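Local coordinates for arsenate Reductase (Corynebacterium glutamicum, PDB 3T38), which reduces arsenate to arsenite in a thioredoxin-dependent manner, helping the bacterium to survive arsenic stress, at residues 99-104 / 132-137; 121-126 / 139-144. All blocks are in the same frame, centred on the assembly; numbering follows the deposited sequence.

Contact 1 (99-104 / 132-137); sequences SALLSH and SERGVN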
# COMPACT_ATOMS: atom_id res chain seq x y z
N SER A 99 -11.67 -1.55 17.07
CA SER A 99 -10.39 -1.99 17.55
C SER A 99 -10.12 -1.51 18.97
O SER A 99 -9.56 -2.27 19.79
CB SER A 99 -9.26 -1.49 16.60
OG SER A 99 -7.97 -1.74 17.18
N ALA A 100 -10.46 -0.24 19.25
CA ALA A 100 -10.16 0.34 20.56
C ALA A 100 -11.08 -0.23 21.64
O ALA A 100 -10.65 -0.38 22.78
CB ALA A 100 -10.19 1.92 20.52
N LEU A 101 -12.31 -0.59 21.28
CA LEU A 101 -13.26 -1.14 22.25
C LEU A 101 -12.74 -2.55 22.60
O LEU A 101 -12.60 -2.91 23.77
CB LEU A 101 -14.71 -1.08 21.71
CG LEU A 101 -15.43 0.31 21.67
CD1 LEU A 101 -16.84 0.38 20.99
CD2 LEU A 101 -15.63 0.83 23.11
N LEU A 102 -12.35 -3.33 21.61
CA LEU A 102 -11.86 -4.68 21.96
C LEU A 102 -10.59 -4.64 22.81
O LEU A 102 -10.48 -5.38 23.78
CB LEU A 102 -11.73 -5.60 20.69
CG LEU A 102 -11.24 -7.04 20.88
CD1 LEU A 102 -12.10 -7.81 21.87
CD2 LEU A 102 -11.19 -7.80 19.54
N SER A 103 -9.64 -3.78 22.50
CA SER A 103 -8.44 -3.67 23.35
C SER A 103 -8.79 -3.27 24.75
O SER A 103 -8.18 -3.74 25.70
CB SER A 103 -7.37 -2.71 22.76
OG SER A 103 -7.09 -3.09 21.40
N HIS A 104 -9.78 -2.39 24.87
CA HIS A 104 -10.24 -1.86 26.14
C HIS A 104 -10.88 -2.97 27.03
O HIS A 104 -10.57 -3.02 28.23
CB HIS A 104 -11.20 -0.71 25.85
CG HIS A 104 -12.05 -0.30 27.01
ND1 HIS A 104 -11.64 0.61 27.96
CD2 HIS A 104 -13.34 -0.61 27.32
CE1 HIS A 104 -12.61 0.81 28.84
NE2 HIS A 104 -13.66 0.09 28.47
N SER A 132 -12.60 9.12 23.98
CA SER A 132 -12.02 9.87 25.10
C SER A 132 -12.98 10.18 26.27
O SER A 132 -12.60 9.97 27.42
CB SER A 132 -11.38 11.15 24.61
OG SER A 132 -10.87 11.85 25.71
N GLU A 133 -14.20 10.62 25.97
CA GLU A 133 -15.21 11.03 26.98
C GLU A 133 -15.67 9.91 27.87
O GLU A 133 -16.31 10.16 28.87
CB GLU A 133 -16.49 11.53 26.33
CG GLU A 133 -16.38 12.78 25.52
CD GLU A 133 -17.76 13.31 25.16
OE1 GLU A 133 -17.96 13.71 23.98
OE2 GLU A 133 -18.64 13.32 26.06
N ARG A 134 -15.44 8.67 27.44
CA ARG A 134 -15.92 7.51 28.16
C ARG A 134 -14.73 6.64 28.51
O ARG A 134 -14.88 5.45 28.75
CB ARG A 134 -16.95 6.71 27.36
CG ARG A 134 -16.40 6.08 26.09
CD ARG A 134 -17.48 5.36 25.34
NE ARG A 134 -17.49 3.97 25.71
CZ ARG A 134 -18.48 3.12 25.47
NH1 ARG A 134 -19.59 3.57 24.85
NH2 ARG A 134 -18.37 1.85 25.88
N GLY A 135 -13.55 7.26 28.55
CA GLY A 135 -12.35 6.63 29.05
C GLY A 135 -11.82 5.48 28.24
O GLY A 135 -11.34 4.50 28.82
N VAL A 136 -11.90 5.55 26.92
CA VAL A 136 -11.32 4.50 26.11
C VAL A 136 -10.09 5.06 25.40
O VAL A 136 -10.21 5.99 24.60
CB VAL A 136 -12.29 3.91 25.05
CG1 VAL A 136 -11.49 3.00 24.05
CG2 VAL A 136 -13.43 3.14 25.71
N ASN A 137 -8.93 4.46 25.70
CA ASN A 137 -7.66 4.82 25.08
C ASN A 137 -7.62 4.54 23.57
O ASN A 137 -8.01 3.44 23.09
CB ASN A 137 -6.50 4.14 25.79
CG ASN A 137 -6.63 4.16 27.33
OD1 ASN A 137 -7.10 5.15 27.95
ND2 ASN A 137 -6.18 3.07 27.97
O HOH W 1 -8.60 0.95 24.10
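Ala-100 turns its CB toward the loop and meets Val-136 CG1 at 3.9 Å. The same methyl lies 3.7 Å from Asn-137 O. No direct hydrogen bond joins the segments; a water donates instead to both Ala-100 O and Asn-137 O, 2.8 Å from each, and Ala-100 O also accepts the helical bond from His-104 N. The next residue, Leu-101, sends CD2 against Val-136 CG2 (4.1 Å) and over one face of the Arg-134 guanidinium, with NH2 nearest. Arg-134 reaches across through a bend at chi3, and its NH2 forms a salt bridge with Asp-198 of helix 190-211, a residue that Leu-101 also touches. One turn on from Ala-100, His-104 has CG anti to the backbone N (chi1 164°), which lays the imidazole against Val-136; Val-136 CG2 sits 3.8 Å from the centroid of the His-104 ring, only 8° off the normal, a CH-pi contact. The two valine methyls thus divide their work, CG1 mainly on Ala-100, CG2 on the histidine ring and Leu-101. The loop offering Val-136 begins with a Schellman motif, Gly-135 at C-prime, which ends helix 125-133 beside helix 94-106 in the low molecular weight tyrosine phosphatase fold.

Contact 2 (121-126 / 139-144); sequences SEIHPL and SDAFPK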
# COMPACT_ATOMS: atom_id res chain seq x y z
N SER A 121 -6.59 10.71 6.21
CA SER A 121 -5.32 11.21 6.66
C SER A 121 -5.21 11.17 8.16
O SER A 121 -4.09 11.16 8.69
CB SER A 121 -5.09 12.63 6.15
OG SER A 121 -6.01 13.49 6.73
N GLU A 122 -6.35 11.12 8.85
CA GLU A 122 -6.41 11.07 10.31
C GLU A 122 -7.72 10.45 10.80
O GLU A 122 -8.71 10.37 10.07
CB GLU A 122 -6.25 12.47 10.93
CG GLU A 122 -4.88 13.17 10.72
CD GLU A 122 -4.76 14.44 11.57
OE1 GLU A 122 -5.68 14.69 12.38
OE2 GLU A 122 -3.76 15.19 11.45
N ILE A 123 -7.70 9.99 12.04
CA ILE A 123 -8.89 9.48 12.68
C ILE A 123 -9.96 10.61 12.69
O ILE A 123 -9.63 11.77 12.84
CB ILE A 123 -8.61 9.08 14.16
CG1 ILE A 123 -7.40 8.15 14.32
CG2 ILE A 123 -9.86 8.51 14.82
CD1 ILE A 123 -7.34 7.02 13.41
N HIS A 124 -11.23 10.25 12.57
CA HIS A 124 -12.32 11.21 12.73
C HIS A 124 -12.20 11.84 14.15
O HIS A 124 -12.12 11.15 15.14
CB HIS A 124 -13.65 10.46 12.56
CG HIS A 124 -14.82 11.35 12.32
ND1 HIS A 124 -15.22 12.31 13.23
CD2 HIS A 124 -15.68 11.42 11.28
CE1 HIS A 124 -16.29 12.93 12.76
NE2 HIS A 124 -16.58 12.41 11.58
N PRO A 125 -12.13 13.17 14.22
CA PRO A 125 -12.02 13.90 15.49
C PRO A 125 -13.10 13.58 16.51
O PRO A 125 -12.81 13.51 17.70
CB PRO A 125 -12.16 15.36 15.05
CG PRO A 125 -11.74 15.42 13.70
CD PRO A 125 -11.96 14.06 13.06
N LEU A 126 -14.34 13.40 16.05
CA LEU A 126 -15.44 12.98 16.94
C LEU A 126 -15.26 11.57 17.52
O LEU A 126 -15.64 11.29 18.67
CB LEU A 126 -16.80 13.09 16.24
CG LEU A 126 -17.70 14.29 16.50
CD1 LEU A 126 -18.44 14.20 17.87
CD2 LEU A 126 -16.95 15.66 16.34
N SER A 139 -5.11 6.67 21.60
CA SER A 139 -4.18 7.77 21.34
C SER A 139 -3.18 7.58 20.18
O SER A 139 -3.09 8.45 19.30
CB SER A 139 -3.52 8.26 22.64
OG SER A 139 -4.52 8.52 23.63
N ASP A 140 -2.42 6.47 20.18
CA ASP A 140 -1.49 6.25 19.06
C ASP A 140 -2.10 5.56 17.82
O ASP A 140 -1.45 4.74 17.14
CB ASP A 140 -0.26 5.52 19.55
CG ASP A 140 0.60 6.42 20.45
OD1 ASP A 140 1.24 7.39 19.93
OD2 ASP A 140 0.59 6.18 21.68
N ALA A 141 -3.36 5.87 17.55
CA ALA A 141 -4.07 5.23 16.46
C ALA A 141 -3.89 6.11 15.24
O ALA A 141 -3.70 7.32 15.38
CB ALA A 141 -5.51 5.06 16.82
N PHE A 142 -3.90 5.53 14.04
CA PHE A 142 -3.76 6.34 12.81
C PHE A 142 -4.35 5.51 11.68
O PHE A 142 -4.36 4.28 11.79
CB PHE A 142 -2.28 6.69 12.51
CG PHE A 142 -1.38 5.49 12.42
CD1 PHE A 142 -0.84 4.92 13.57
CD2 PHE A 142 -1.07 4.91 11.19
CE1 PHE A 142 -0.02 3.76 13.50
CE2 PHE A 142 -0.24 3.80 11.10
CZ PHE A 142 0.29 3.19 12.24
N PRO A 143 -4.87 6.16 10.63
CA PRO A 143 -5.42 5.32 9.53
C PRO A 143 -4.31 4.72 8.73
O PRO A 143 -3.27 5.36 8.55
CB PRO A 143 -6.18 6.32 8.65
CG PRO A 143 -6.30 7.60 9.55
CD PRO A 143 -5.05 7.59 10.38
N LYS A 144 -4.50 3.51 8.22
CA LYS A 144 -3.38 2.82 7.51
C LYS A 144 -4.03 1.89 6.52
O LYS A 144 -5.12 1.38 6.80
CB LYS A 144 -2.52 2.05 8.48
CG LYS A 144 -3.22 0.89 9.30
CD LYS A 144 -2.44 0.56 10.65
CE LYS A 144 -2.91 1.47 11.84
NZ LYS A 144 -4.43 1.39 11.92
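The carbonyl O of Phe-142, a residue whose CA is touched by Ile-123 CD1 at 3.7 Å, accepts a bond from Lys-144 NZ at 2.9 Å and a weak one from Gln-96 NE2 of helix 94-106. The lysine approaches nearly along the C=O axis (177°), and its NZ bonds Ser-114 O as well. To get there the lysine chain curls back, laying CE over one face of the Phe-142 ring, 3.6 Å above the plane and offset toward the rim. The CB of Phe-142 is directed away from 121-126, and its ring packs on Leu-45, Leu-58 and Phe-62 in the helices 31-49 and 55-73. Across the contact itself, Pro-143 presses its ring on the opposing backbone, CG lying 3.4 Å from Glu-122 C. Ile-123 flanks it: with CG1 anti to the carbonyl carbon (chi1 -52°), the chain runs past Ala-141 O and brings CD1 to 3.8 Å from Pro-143 CD. Just beyond, His-124 caps helix 125-133, ND1 accepting in the ring plane from Leu-126 N at 3.1 Å. With no hydrogen bond between the segments, their fit depends on van der Waals packing of proline and isoleucine on each other and on the backbone opposite, while the lysine charge is probably stabilised by the two carbonyl oxygens it bonds.

In the fold
After the helices 10-24, 31-49 and 55-73 the chain enters the four-stranded parallel sheet at strand 83-88 and runs into helix 94-106, where contact 1 begins. Strand 111-116 and most of helix 125-133 follow before 132-137 comes back to helix 94-106, closing a loop of 27 residues. Contact 2 closes a shorter one, of 12 residues, when 139-144 returns to the loop just before helix 125-133. Because 121-126 lies between 99-104 and 132-137 while 139-144 lies beyond, the two loops cross, with centres 13 Å apart. The turns flanking helix 125-133 are thus both held: contact 1 ties the one after it to helix 94-106, and contact 2 ties the loop leading into it to the one before helix 148-153.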